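Long-range contacts in uncharacterized protein (Ruminococcus gnavus, PDB 4QAN), which is of unknown function but has a cystatin-like fold, as a divergent member of the NTF2-like superfamily, and can bind a magnesium ion: residues A[37-41]-A[200-204]; A[95-100]-A[257-262]; A[110-116]-A[147-151]; A[215-221]-A[347-351]; A[224-229]-A[339-343]. All coordinates share one frame; numbering follows the deposited sequence.

Interaction 1: residues A[37-41]-A[200-204]; sequences ALKKN and VLPNQ
The peptide carbonyl of Pro202 is met from above its plane by Lys40: NZ lies 3.3 Å from Pro202 O, with the donor lifted 38° out of the carbonyl plane, so the hydrogen bond is not aimed at a lone pair. The other flat group is the Asn203 amide: Lys40 CE comes up beside it, close to its plane and away from OD1, 3.5 Å from Asn203 CB and 3.6 Å from Asn203 ND2. Lys40 gets there by running out nearly straight and then turning at its last torsion (chi4 83°). One residue earlier, Lys39 CD crosses Leu201 at about a right angle, 3.6 Å from Leu201 CD1, a small apolar patch beside the polar one, and Leu201 also leans on Leu35 and Ser36 of the same helix. The Lys39 ammonium goes past this patch to the carbonyls of Leu115 and Glu113. Helix 27-39 ends just here in a Schellman motif, with Asn41 at positive phi as its C-prime residue. Ser36 OG hydrogen-bonds to both Lys40 NZ and Pro202 O, closing a triangle with the bond across the contact. Chemically this is a shallow surface join: one ammonium and one hydroxyl share a single loop carbonyl, while lysine methylenes, Leu201 and Asn203 CB supply the apolar cover, so the irregular chain at 200-204 is tied lightly to the helix end.

Interaction 2: residues A[95-100]-A[257-262]; sequences TKAYIE and LKKQGE
Leu257 meets helix 87-108 through Ile99, whose CD1 comes 3.4 Å from Leu257 CB, tighter than usual for two carbons. The side chains cross at about a right angle, and Thr95 CG2 borders the same apolar patch. Next comes Lys258. Its aliphatic chain runs obliquely over Ile99, CD sitting 3.7 Å from Ile99 CG2, before a bend at chi3 (-52°) takes the ammonium on to a salt bridge with Glu103, one turn beyond Glu100. The carbonyl of Lys258 meets a different residue: Lys96 CD is 3.6 Å from Lys258 O. At Gly261 there is no side chain to hold the helices apart, and Lys96 CB rests 4.0 Å from Gly261 CA; the short segments approach to 8.5 Å between axes, their directions 135° apart. Glu262 finishes the walk. Folded back at chi2 (-76°), it brings its carboxylate beside the end of Lys96, and NZ makes a rather long salt bridge to Glu262 OE2 at 3.5 Å. The shorter partner of that ammonium is on its own helix: a hydrogen-bonded salt bridge joins Lys96 NZ to Glu100 OE2 at 2.8 Å, on the syn side but tilted from the carboxylate plane. A water joins Lys96 NZ and Glu262 OE1 by weak bonds; a second links the helices, donating to Glu100 OE2 and accepting weakly from Lys258 NZ. The pairing is thus apolar around Ile99 and Leu257 and ionic at its margin, where one lysine set between two glutamates would probably offset their mutual repulsion.

Interaction 3: residues A[110-116]-A[147-151]; sequences PEIETLE and YVKCG
Cys150, Glu116 and Lys149 carry this antiparallel pairing at the edge of the antiparallel sheet, where strand 116-122 of the cystatin-like fold begins alongside the end of strand 140-150. Glu116 and Lys149 form a hydrogen-bonded pair. Glu116 N reaches Lys149 O at 2.9 Å, and Lys149 N returns an equal bond to Glu116 O; both donors lie in the carbonyl planes. Their side chains leave on the same face of the sheet, but the charged ends remain beyond salt-bridge range, Glu116 OE2 being 4.5 Å from Lys149 NZ, an attraction at most. Glu116 O also receives a CA-H...O contact from Val148 CA at 3.1 Å, while Val148 CB packs against Leu115 CG, the two side chains at a slant. Past the bridge the loop bends away, and Cys150 fills the angle. With SG opposite the carbonyl carbon (chi1 -56°), the sulfur turns in toward the backbone of the loop, 4.1 Å from Leu115 CA, and Tyr155 of the adjacent strand covers Cys150 too. The loop holds its own bend: Glu111 O accepts from both Thr114 N and Thr114 OG1, the hydroxyl at 2.8 Å. That same doubly bonded Glu111 O lies against the cysteine, 3.5 Å from Cys150 CB and 3.6 Å from Cys150 SG.

Interaction 4: residues A[215-221]-A[347-351]; sequences PISEKTP and DGWQI
Glu218 and Trp349 form a single antiparallel bridge of the hydrogen-bonded kind, joining the lead-in to helix 221-234 to the first residue of strand 349-353. Trp349 N gives a short, straight bond to Glu218 O, 2.7 Å and nearly along the C=O axis; the return bond, Glu218 N to Trp349 O, is longer at 3.2 Å. Glu218 O also takes a CA-H...O contact from Gly348, which has no side chain to obstruct the crossing chain. Among the side chains, the Trp349 indole dominates. Pro221 CD sits over its five-membered ring, 3.6 Å from the centroid and only 8° off the normal, a CH-pi contact, while Glu218 O and Lys219 O lie near the ring plane at the edge. With an alanine here, Pro221 would probably lose the flat surface it lies on, leaving a gap at the start of the helix. Ser217 CB packs on the strand at Trp349 O. Beyond it Gln350 NE2 reaches Ile216 O at 3.1 Å, coming from 50° above the carbonyl plane, and the same nitrogen also bonds Thr245 O. At the far end Lys219, bent at chi2 (-85°), doubles back to put NZ 2.7 Å from Asp347 O, though Asp347 is poorly ordered and this bond is less sure. Thr220, at the N-cap of the helix, bonds Arg223 N through OG1. Main-chain carbonyls thus do most of the polar work: they accept from a lysine, a glutamine amide and the two N-H groups of the bridge, binding the turn before the strand to the helix entrance with little reliance on paired charges.

Interaction 5: residues A[224-229]-A[339-343]; sequences AVEQFI and GYTLC
Val225 presses a methyl onto the face of Tyr340: CG1 is 3.9 Å from the ring centroid, 24° off the normal, and nearest to Tyr340 CZ at 3.6 Å. This CH-pi contact is the close part of the meeting between helix and strand. CG1 gets there because it stands opposite the backbone nitrogen (chi1 174°), which sends the other methyl, CG2, toward Leu342. Around the phenol end the fit is also snug. Phe228 CE2 lies in the Tyr340 ring plane at the edge, 3.8 Å from Tyr340 CE2, with the two ring planes almost perpendicular; Ile229 CD1 closes on Tyr340 OH at 3.5 Å. That hydroxyl, surrounded by carbon here, is hydrogen-bonded to the hydroxyl of Tyr329. Toward Leu342 the packing relaxes. Val225 CG2 stands 3.9 Å from Leu342 CD2, and Ala224 CB only grazes the same methyl at 4.2 Å. All six touching residues are buried; the solvent side of the helix is its back, where Glu226 is exposed and points away from the strand. No hydrogen bond crosses between the segments. A serine at Tyr340 would probably leave Val225 and the edge of Phe228 facing a gap, and Tyr329 without its hydroxyl mate. The short segment axes stay 11.1 Å apart, a distance spanned by side chains alone. Helix 221-234 thus lies against the face of the sheet that bears Tyr340 and Leu342, strands 322-331 and 349-353 flank strand 334-344, and Phe228 also touches Tyr263, Leu267 and Met270 of helix 254-275.

The contacts form two well-separated pairs, with interaction 2 between them and touching neither. Interactions 1 and 3, centres about 12 Å apart, touch directly: Leu38 CB packs 3.8 Å from Ile112 CD1. Interactions 4 and 5, centres about 9 Å apart, share a sheet; Gln350 N lies 2.9 Å from Cys343 O and Ile351 CD1 3.4 Å from Phe228 CG. Interaction 2 lies about 6 Å from the chain centre, its own centre about 21 Å from that of interaction 1 and about 22 Å from that of interaction 5. In sequence it crosses interactions 1, 4 and 5 and encloses interaction 3. All five lie away from Ser360, a residue that binds magnesium in this protein, though no ion is bound to this chain here.

Interaction 1: residues A[37-41]-A[200-204]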
# COMPACT_ATOMS: atom_id res chain seq x y z
N ALA A 37 -18.70 6.37 8.52
CA ALA A 37 -18.29 5.77 7.26
C ALA A 37 -18.67 4.30 7.25
O ALA A 37 -19.30 3.84 6.30
CB ALA A 37 -16.79 5.93 7.05
N LEU A 38 -18.30 3.59 8.32
CA LEU A 38 -18.62 2.17 8.46
C LEU A 38 -20.12 1.94 8.47
O LEU A 38 -20.61 0.99 7.87
CB LEU A 38 -18.01 1.60 9.74
CG LEU A 38 -16.48 1.47 9.72
CD1 LEU A 38 -15.91 1.53 11.13
CD2 LEU A 38 -16.04 0.20 9.03
N LYS A 39 -20.85 2.81 9.15
CA LYS A 39 -22.31 2.70 9.20
C LYS A 39 -22.91 2.79 7.80
O LYS A 39 -23.84 2.05 7.48
CB LYS A 39 -22.88 3.81 10.09
CG LYS A 39 -24.38 3.70 10.35
CD LYS A 39 -24.85 4.90 11.16
CE LYS A 39 -26.31 4.80 11.53
NZ LYS A 39 -26.56 3.59 12.36
N LYS A 40 -22.38 3.71 6.99
CA LYS A 40 -22.90 3.97 5.65
C LYS A 40 -22.21 3.12 4.60
O LYS A 40 -22.38 3.35 3.40
CB LYS A 40 -22.70 5.44 5.28
CG LYS A 40 -23.31 6.42 6.25
CD LYS A 40 -22.83 7.83 5.93
CE LYS A 40 -23.79 8.88 6.45
NZ LYS A 40 -23.57 9.18 7.89
N ASN A 41 -21.41 2.15 5.03
CA ASN A 41 -20.63 1.32 4.12
C ASN A 41 -19.99 2.17 2.99
O ASN A 41 -20.02 1.80 1.82
CB ASN A 41 -21.51 0.20 3.55
CG ASN A 41 -20.72 -0.84 2.77
OD1 ASN A 41 -19.51 -1.03 2.96
ND2 ASN A 41 -21.40 -1.53 1.86
N VAL A 200 -22.80 12.60 17.47
CA VAL A 200 -23.16 13.08 16.13
C VAL A 200 -22.30 12.39 15.08
O VAL A 200 -21.12 12.71 14.93
CB VAL A 200 -22.99 14.61 16.02
CG1 VAL A 200 -23.04 15.09 14.57
CG2 VAL A 200 -24.06 15.32 16.87
N LEU A 201 -22.90 11.45 14.36
CA LEU A 201 -22.25 10.79 13.22
C LEU A 201 -22.29 11.71 12.00
O LEU A 201 -23.36 11.88 11.41
CB LEU A 201 -22.96 9.48 12.90
CG LEU A 201 -22.79 8.35 13.91
CD1 LEU A 201 -23.85 7.29 13.69
CD2 LEU A 201 -21.40 7.74 13.81
N PRO A 202 -21.15 12.29 11.59
CA PRO A 202 -21.21 13.25 10.49
C PRO A 202 -21.49 12.60 9.13
O PRO A 202 -21.43 11.37 8.98
CB PRO A 202 -19.79 13.84 10.47
CG PRO A 202 -18.92 12.74 10.97
CD PRO A 202 -19.75 11.95 11.95
N ASN A 203 -21.82 13.44 8.16
CA ASN A 203 -21.71 13.06 6.75
C ASN A 203 -21.40 14.23 5.84
O ASN A 203 -22.19 14.60 4.99
CB ASN A 203 -22.92 12.29 6.27
CG ASN A 203 -24.21 12.92 6.69
OD1 ASN A 203 -24.27 14.11 6.99
ND2 ASN A 203 -25.26 12.12 6.74
N GLN A 204 -20.24 14.82 6.09
CA GLN A 204 -19.46 15.45 5.05
C GLN A 204 -18.31 14.48 4.84
O GLN A 204 -18.17 13.51 5.58
CB GLN A 204 -18.87 16.80 5.49
CG GLN A 204 -19.72 17.63 6.46
CD GLN A 204 -20.92 18.25 5.79
OE1 GLN A 204 -21.68 17.57 5.10
NE2 GLN A 204 -21.12 19.56 6.01

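Interaction 2: residues A[95-100]-A[257-262]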
# COMPACT_ATOMS: atom_id res chain seq x y z
N THR A 95 -3.25 2.09 1.52
CA THR A 95 -4.65 2.12 1.09
C THR A 95 -5.26 0.71 1.05
O THR A 95 -6.33 0.48 1.60
CB THR A 95 -4.77 2.84 -0.28
OG1 THR A 95 -4.20 4.15 -0.17
CG2 THR A 95 -6.22 3.01 -0.71
N LYS A 96 -4.54 -0.26 0.49
CA LYS A 96 -5.01 -1.66 0.54
C LYS A 96 -5.20 -2.15 1.98
O LYS A 96 -6.22 -2.77 2.30
CB LYS A 96 -4.04 -2.57 -0.19
CG LYS A 96 -4.32 -4.07 -0.08
CD LYS A 96 -3.12 -4.80 -0.60
CE LYS A 96 -3.43 -6.24 -0.97
NZ LYS A 96 -3.58 -7.09 0.24
N ALA A 97 -4.23 -1.86 2.85
CA ALA A 97 -4.29 -2.32 4.24
C ALA A 97 -5.51 -1.74 4.94
O ALA A 97 -6.20 -2.47 5.65
CB ALA A 97 -3.01 -1.97 5.00
N TYR A 98 -5.80 -0.46 4.69
CA TYR A 98 -7.01 0.18 5.26
C TYR A 98 -8.33 -0.39 4.72
O TYR A 98 -9.30 -0.54 5.46
CB TYR A 98 -6.98 1.70 5.07
CG TYR A 98 -6.07 2.42 6.05
CD1 TYR A 98 -6.27 2.31 7.41
CD2 TYR A 98 -5.02 3.22 5.60
CE1 TYR A 98 -5.45 2.96 8.31
CE2 TYR A 98 -4.19 3.89 6.49
CZ TYR A 98 -4.41 3.75 7.85
OH TYR A 98 -3.60 4.40 8.77
N ILE A 99 -8.36 -0.73 3.43
CA ILE A 99 -9.53 -1.35 2.84
C ILE A 99 -9.82 -2.66 3.55
O ILE A 99 -10.95 -2.97 3.87
CB ILE A 99 -9.39 -1.56 1.31
CG1 ILE A 99 -9.40 -0.19 0.61
CG2 ILE A 99 -10.53 -2.40 0.76
CD1 ILE A 99 -8.91 -0.16 -0.83
N GLU A 100 -8.77 -3.42 3.82
CA GLU A 100 -8.92 -4.70 4.49
C GLU A 100 -9.37 -4.59 5.93
O GLU A 100 -10.16 -5.40 6.38
CB GLU A 100 -7.65 -5.50 4.37
CG GLU A 100 -7.51 -5.99 2.96
CD GLU A 100 -6.15 -6.52 2.68
OE1 GLU A 100 -5.22 -6.18 3.44
OE2 GLU A 100 -6.02 -7.27 1.69
N LEU A 257 -8.40 -1.05 -6.07
CA LEU A 257 -7.44 -0.48 -5.15
C LEU A 257 -6.61 -1.52 -4.41
O LEU A 257 -5.43 -1.30 -4.15
CB LEU A 257 -8.13 0.42 -4.14
CG LEU A 257 -8.60 1.76 -4.68
CD1 LEU A 257 -9.36 2.53 -3.61
CD2 LEU A 257 -7.42 2.58 -5.20
N LYS A 258 -7.22 -2.65 -4.06
CA LYS A 258 -6.48 -3.70 -3.39
C LYS A 258 -5.46 -4.32 -4.37
O LYS A 258 -4.31 -4.56 -4.00
CB LYS A 258 -7.42 -4.75 -2.80
CG LYS A 258 -8.25 -4.22 -1.63
CD LYS A 258 -8.98 -5.33 -0.89
CE LYS A 258 -9.80 -6.18 -1.83
NZ LYS A 258 -10.65 -7.12 -1.07
N LYS A 259 -5.89 -4.55 -5.60
CA LYS A 259 -5.01 -5.02 -6.70
C LYS A 259 -3.84 -4.06 -6.92
O LYS A 259 -2.72 -4.50 -7.13
CB LYS A 259 -5.81 -5.12 -8.00
CG LYS A 259 -5.52 -6.33 -8.86
CD LYS A 259 -6.67 -6.66 -9.82
CE LYS A 259 -8.04 -6.72 -9.13
NZ LYS A 259 -9.10 -7.51 -9.84
N GLN A 260 -4.12 -2.76 -6.88
CA GLN A 260 -3.10 -1.72 -7.03
C GLN A 260 -2.09 -1.81 -5.89
O GLN A 260 -0.88 -1.73 -6.10
CB GLN A 260 -3.76 -0.33 -7.08
CG GLN A 260 -2.81 0.85 -7.08
CD GLN A 260 -3.52 2.19 -7.21
OE1 GLN A 260 -3.78 2.66 -8.31
NE2 GLN A 260 -3.82 2.82 -6.09
N GLY A 261 -2.62 -1.98 -4.67
CA GLY A 261 -1.83 -2.31 -3.49
C GLY A 261 -0.93 -3.52 -3.67
O GLY A 261 0.23 -3.47 -3.30
N GLU A 262 -1.47 -4.60 -4.23
CA GLU A 262 -0.68 -5.82 -4.51
C GLU A 262 0.43 -5.57 -5.54
O GLU A 262 1.55 -6.06 -5.40
CB GLU A 262 -1.56 -6.95 -5.06
CG GLU A 262 -2.54 -7.57 -4.09
CD GLU A 262 -1.88 -8.52 -3.10
OE1 GLU A 262 -0.63 -8.57 -3.04
OE2 GLU A 262 -2.63 -9.22 -2.38
O HOH W 1 -0.48 -7.35 -0.45
O HOH W 2 -7.99 -8.53 0.52

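Interaction 3: residues A[110-116]-A[147-151]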
# COMPACT_ATOMS: atom_id res chain seq x y z
N PRO A 110 -21.99 -8.00 12.39
CA PRO A 110 -23.19 -8.19 11.58
C PRO A 110 -24.15 -7.01 11.76
O PRO A 110 -24.29 -6.49 12.88
CB PRO A 110 -23.78 -9.49 12.13
CG PRO A 110 -23.36 -9.52 13.56
CD PRO A 110 -22.01 -8.83 13.61
N GLU A 111 -24.80 -6.59 10.67
CA GLU A 111 -25.71 -5.44 10.69
C GLU A 111 -24.97 -4.21 11.19
O GLU A 111 -25.43 -3.52 12.10
CB GLU A 111 -26.93 -5.70 11.58
CG GLU A 111 -27.70 -6.97 11.26
CD GLU A 111 -28.90 -7.15 12.18
OE1 GLU A 111 -28.72 -7.20 13.42
OE2 GLU A 111 -30.04 -7.24 11.66
N ILE A 112 -23.79 -3.95 10.61
CA ILE A 112 -23.01 -2.75 10.95
C ILE A 112 -23.78 -1.49 10.52
O ILE A 112 -23.58 -0.42 11.07
CB ILE A 112 -21.56 -2.81 10.39
CG1 ILE A 112 -20.76 -1.58 10.82
CG2 ILE A 112 -21.53 -2.95 8.86
CD1 ILE A 112 -19.27 -1.81 10.87
N GLU A 113 -24.69 -1.65 9.56
CA GLU A 113 -25.61 -0.59 9.13
C GLU A 113 -26.43 0.01 10.27
O GLU A 113 -26.72 1.21 10.28
CB GLU A 113 -26.56 -1.11 8.05
CG GLU A 113 -25.91 -1.37 6.69
CD GLU A 113 -25.06 -2.63 6.63
OE1 GLU A 113 -25.20 -3.50 7.52
OE2 GLU A 113 -24.24 -2.75 5.69
N THR A 114 -26.82 -0.83 11.23
CA THR A 114 -27.70 -0.41 12.33
C THR A 114 -26.93 0.09 13.58
O THR A 114 -27.45 0.04 14.69
CB THR A 114 -28.62 -1.57 12.75
OG1 THR A 114 -27.83 -2.68 13.19
CG2 THR A 114 -29.50 -2.00 11.57
N LEU A 115 -25.72 0.61 13.37
CA LEU A 115 -24.77 0.89 14.44
C LEU A 115 -25.13 2.11 15.31
O LEU A 115 -25.48 3.16 14.79
CB LEU A 115 -23.38 1.06 13.82
CG LEU A 115 -22.18 1.58 14.62
CD1 LEU A 115 -20.90 1.06 13.97
CD2 LEU A 115 -22.14 3.10 14.72
N GLU A 116 -25.04 1.95 16.63
CA GLU A 116 -25.26 3.04 17.56
C GLU A 116 -24.04 3.20 18.46
O GLU A 116 -23.56 2.22 19.03
CB GLU A 116 -26.48 2.76 18.45
CG GLU A 116 -27.83 2.88 17.78
CD GLU A 116 -28.98 2.62 18.74
OE1 GLU A 116 -29.10 3.33 19.76
OE2 GLU A 116 -29.78 1.69 18.47
N TYR A 147 -17.46 1.52 22.22
CA TYR A 147 -18.58 0.63 22.48
C TYR A 147 -19.74 1.00 21.57
O TYR A 147 -20.25 2.11 21.62
CB TYR A 147 -19.00 0.70 23.96
CG TYR A 147 -17.89 0.27 24.90
CD1 TYR A 147 -17.73 -1.06 25.27
CD2 TYR A 147 -16.97 1.20 25.40
CE1 TYR A 147 -16.71 -1.46 26.11
CE2 TYR A 147 -15.94 0.81 26.24
CZ TYR A 147 -15.81 -0.52 26.60
OH TYR A 147 -14.79 -0.93 27.43
N VAL A 148 -20.12 0.06 20.72
CA VAL A 148 -21.24 0.26 19.80
C VAL A 148 -22.30 -0.81 20.00
O VAL A 148 -22.07 -1.79 20.70
CB VAL A 148 -20.77 0.27 18.33
CG1 VAL A 148 -19.71 1.34 18.13
CG2 VAL A 148 -20.25 -1.10 17.91
N LYS A 149 -23.45 -0.61 19.36
CA LYS A 149 -24.58 -1.53 19.46
C LYS A 149 -25.19 -1.82 18.09
O LYS A 149 -25.44 -0.89 17.32
CB LYS A 149 -25.64 -0.94 20.38
CG LYS A 149 -26.96 -1.68 20.38
CD LYS A 149 -27.97 -1.01 21.29
CE LYS A 149 -29.31 -1.70 21.21
NZ LYS A 149 -30.31 -1.00 22.07
N CYS A 150 -25.43 -3.10 17.80
CA CYS A 150 -26.08 -3.51 16.54
C CYS A 150 -27.18 -4.53 16.81
O CYS A 150 -26.92 -5.73 16.91
CB CYS A 150 -25.06 -4.09 15.57
SG CYS A 150 -23.70 -2.96 15.21
N GLY A 151 -28.42 -4.04 16.92
CA GLY A 151 -29.57 -4.88 17.25
C GLY A 151 -29.66 -5.09 18.75
O GLY A 151 -29.81 -4.13 19.51

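Interaction 4: residues A[215-221]-A[347-351]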
# COMPACT_ATOMS: atom_id res chain seq x y z
N PRO A 215 -5.64 2.71 -16.57
CA PRO A 215 -4.83 1.87 -17.44
C PRO A 215 -4.01 2.69 -18.44
O PRO A 215 -4.51 3.65 -19.00
CB PRO A 215 -5.88 1.04 -18.20
CG PRO A 215 -7.03 0.99 -17.27
CD PRO A 215 -7.07 2.37 -16.68
N ILE A 216 -2.73 2.35 -18.61
CA ILE A 216 -1.96 2.81 -19.77
C ILE A 216 -1.26 1.62 -20.39
O ILE A 216 -0.94 0.64 -19.71
CB ILE A 216 -0.92 3.90 -19.44
CG1 ILE A 216 0.13 3.39 -18.47
CG2 ILE A 216 -1.59 5.15 -18.89
CD1 ILE A 216 1.20 4.42 -18.15
N SER A 217 -1.01 1.71 -21.69
CA SER A 217 -0.45 0.61 -22.45
C SER A 217 0.53 1.12 -23.50
O SER A 217 0.63 2.30 -23.72
CB SER A 217 -1.60 -0.15 -23.12
OG SER A 217 -2.27 0.65 -24.08
N GLU A 218 1.23 0.20 -24.16
CA GLU A 218 2.09 0.52 -25.30
C GLU A 218 1.79 -0.48 -26.40
O GLU A 218 1.18 -1.52 -26.15
CB GLU A 218 3.57 0.43 -24.90
CG GLU A 218 4.00 1.40 -23.80
CD GLU A 218 3.89 2.88 -24.19
OE1 GLU A 218 3.66 3.20 -25.37
OE2 GLU A 218 4.04 3.74 -23.30
N LYS A 219 2.25 -0.19 -27.62
CA LYS A 219 1.81 -0.97 -28.77
C LYS A 219 2.49 -2.31 -28.93
O LYS A 219 1.99 -3.15 -29.66
CB LYS A 219 1.96 -0.16 -30.06
CG LYS A 219 0.95 0.96 -30.16
CD LYS A 219 -0.35 0.45 -30.73
CE LYS A 219 -1.46 1.47 -30.54
NZ LYS A 219 -2.75 0.81 -30.85
N THR A 220 3.60 -2.52 -28.26
CA THR A 220 4.22 -3.84 -28.26
C THR A 220 4.48 -4.24 -26.83
O THR A 220 4.57 -3.37 -25.96
CB THR A 220 5.57 -3.85 -29.02
OG1 THR A 220 6.55 -3.18 -28.23
CG2 THR A 220 5.44 -3.17 -30.38
N PRO A 221 4.60 -5.55 -26.57
CA PRO A 221 4.87 -5.98 -25.20
C PRO A 221 6.23 -5.46 -24.69
O PRO A 221 6.32 -4.95 -23.58
CB PRO A 221 4.80 -7.51 -25.27
CG PRO A 221 4.93 -7.87 -26.71
CD PRO A 221 4.41 -6.69 -27.49
N ASP A 347 -6.14 -1.39 -26.95
CA ASP A 347 -5.16 -0.40 -27.44
C ASP A 347 -3.80 -1.05 -27.66
O ASP A 347 -3.13 -0.79 -28.66
CB ASP A 347 -4.99 0.75 -26.44
CG ASP A 347 -6.25 1.09 -25.68
OD1 ASP A 347 -7.09 1.84 -26.22
OD2 ASP A 347 -6.40 0.58 -24.54
N GLY A 348 -3.40 -1.90 -26.72
CA GLY A 348 -2.08 -2.50 -26.75
C GLY A 348 -1.80 -3.30 -25.49
O GLY A 348 -2.73 -3.77 -24.83
N TRP A 349 -0.52 -3.41 -25.16
CA TRP A 349 -0.05 -4.32 -24.12
C TRP A 349 0.18 -3.67 -22.78
O TRP A 349 0.63 -2.53 -22.69
CB TRP A 349 1.24 -4.99 -24.56
CG TRP A 349 1.04 -5.80 -25.75
CD1 TRP A 349 0.98 -5.35 -27.02
CD2 TRP A 349 0.83 -7.20 -25.79
NE1 TRP A 349 0.76 -6.39 -27.87
CE2 TRP A 349 0.66 -7.55 -27.15
CE3 TRP A 349 0.77 -8.22 -24.82
CZ2 TRP A 349 0.43 -8.86 -27.57
CZ3 TRP A 349 0.55 -9.51 -25.23
CH2 TRP A 349 0.38 -9.83 -26.60
N GLN A 350 -0.13 -4.45 -21.73
CA GLN A 350 0.10 -4.08 -20.33
C GLN A 350 0.82 -5.18 -19.59
O GLN A 350 0.93 -6.32 -20.08
CB GLN A 350 -1.23 -3.85 -19.63
CG GLN A 350 -1.96 -2.62 -20.12
CD GLN A 350 -3.17 -2.29 -19.25
OE1 GLN A 350 -4.22 -2.93 -19.37
NE2 GLN A 350 -3.02 -1.30 -18.37
N ILE A 351 1.31 -4.84 -18.40
CA ILE A 351 1.96 -5.82 -17.54
C ILE A 351 0.87 -6.52 -16.74
O ILE A 351 0.09 -5.87 -16.07
CB ILE A 351 2.99 -5.18 -16.63
CG1 ILE A 351 4.15 -4.60 -17.45
CG2 ILE A 351 3.53 -6.20 -15.62
CD1 ILE A 351 5.10 -3.70 -16.65

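Interaction 5: residues A[224-229]-A[339-343]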
# COMPACT_ATOMS: atom_id res chain seq x y z
N ALA A 224 6.04 -1.86 -23.51
CA ALA A 224 5.39 -1.76 -22.21
C ALA A 224 6.42 -1.91 -21.09
O ALA A 224 6.44 -1.11 -20.15
CB ALA A 224 4.30 -2.81 -22.07
N VAL A 225 7.28 -2.92 -21.23
CA VAL A 225 8.34 -3.20 -20.27
C VAL A 225 9.35 -2.06 -20.25
O VAL A 225 9.77 -1.62 -19.18
CB VAL A 225 9.03 -4.55 -20.59
CG1 VAL A 225 10.22 -4.79 -19.68
CG2 VAL A 225 8.03 -5.70 -20.48
N GLU A 226 9.72 -1.58 -21.44
CA GLU A 226 10.66 -0.46 -21.57
C GLU A 226 10.17 0.81 -20.86
O GLU A 226 10.94 1.44 -20.13
CB GLU A 226 10.97 -0.17 -23.04
CG GLU A 226 11.89 -1.21 -23.69
CD GLU A 226 11.68 -1.39 -25.20
OE1 GLU A 226 10.96 -0.58 -25.84
OE2 GLU A 226 12.23 -2.37 -25.78
N GLN A 227 8.91 1.16 -21.03
CA GLN A 227 8.42 2.40 -20.46
C GLN A 227 8.15 2.27 -18.99
O GLN A 227 8.22 3.26 -18.29
CB GLN A 227 7.16 2.92 -21.16
CG GLN A 227 7.44 3.66 -22.47
CD GLN A 227 8.34 4.86 -22.27
OE1 GLN A 227 9.47 4.87 -22.73
NE2 GLN A 227 7.84 5.89 -21.56
N PHE A 228 7.78 1.07 -18.55
CA PHE A 228 7.68 0.72 -17.13
C PHE A 228 9.02 0.96 -16.41
O PHE A 228 9.08 1.67 -15.41
CB PHE A 228 7.24 -0.74 -17.03
CG PHE A 228 7.31 -1.33 -15.63
CD1 PHE A 228 6.36 -1.00 -14.67
CD2 PHE A 228 8.26 -2.29 -15.31
CE1 PHE A 228 6.40 -1.58 -13.42
CE2 PHE A 228 8.29 -2.87 -14.06
CZ PHE A 228 7.36 -2.50 -13.10
N ILE A 229 10.10 0.42 -16.97
CA ILE A 229 11.44 0.68 -16.43
C ILE A 229 11.86 2.15 -16.52
O ILE A 229 12.53 2.66 -15.63
CB ILE A 229 12.48 -0.27 -17.08
CG1 ILE A 229 12.14 -1.73 -16.71
CG2 ILE A 229 13.91 0.10 -16.68
CD1 ILE A 229 12.06 -2.04 -15.22
N GLY A 339 11.36 -11.60 -14.76
CA GLY A 339 10.30 -12.09 -15.61
C GLY A 339 9.06 -11.23 -15.61
O GLY A 339 8.70 -10.63 -14.59
N TYR A 340 8.41 -11.16 -16.77
CA TYR A 340 7.15 -10.44 -16.94
C TYR A 340 6.13 -11.35 -17.59
O TYR A 340 6.47 -12.24 -18.36
CB TYR A 340 7.33 -9.23 -17.85
CG TYR A 340 8.18 -8.13 -17.29
CD1 TYR A 340 9.56 -8.17 -17.39
CD2 TYR A 340 7.60 -7.03 -16.69
CE1 TYR A 340 10.35 -7.16 -16.89
CE2 TYR A 340 8.36 -6.01 -16.18
CZ TYR A 340 9.74 -6.08 -16.30
OH TYR A 340 10.49 -5.06 -15.79
N THR A 341 4.87 -11.12 -17.26
CA THR A 341 3.76 -11.74 -17.98
C THR A 341 2.95 -10.55 -18.45
O THR A 341 2.58 -9.70 -17.64
CB THR A 341 2.90 -12.67 -17.09
OG1 THR A 341 3.70 -13.75 -16.60
CG2 THR A 341 1.74 -13.25 -17.87
N LEU A 342 2.72 -10.47 -19.76
CA LEU A 342 2.05 -9.32 -20.37
C LEU A 342 0.75 -9.73 -21.03
O LEU A 342 0.64 -10.85 -21.55
CB LEU A 342 2.96 -8.69 -21.41
CG LEU A 342 4.28 -8.21 -20.79
CD1 LEU A 342 5.45 -8.57 -21.70
CD2 LEU A 342 4.22 -6.72 -20.52
N CYS A 343 -0.24 -8.82 -20.98
CA CYS A 343 -1.56 -9.06 -21.56
C CYS A 343 -1.95 -7.96 -22.55
O CYS A 343 -1.72 -6.77 -22.33
CB CYS A 343 -2.63 -9.21 -20.47
SG CYS A 343 -2.78 -7.76 -19.40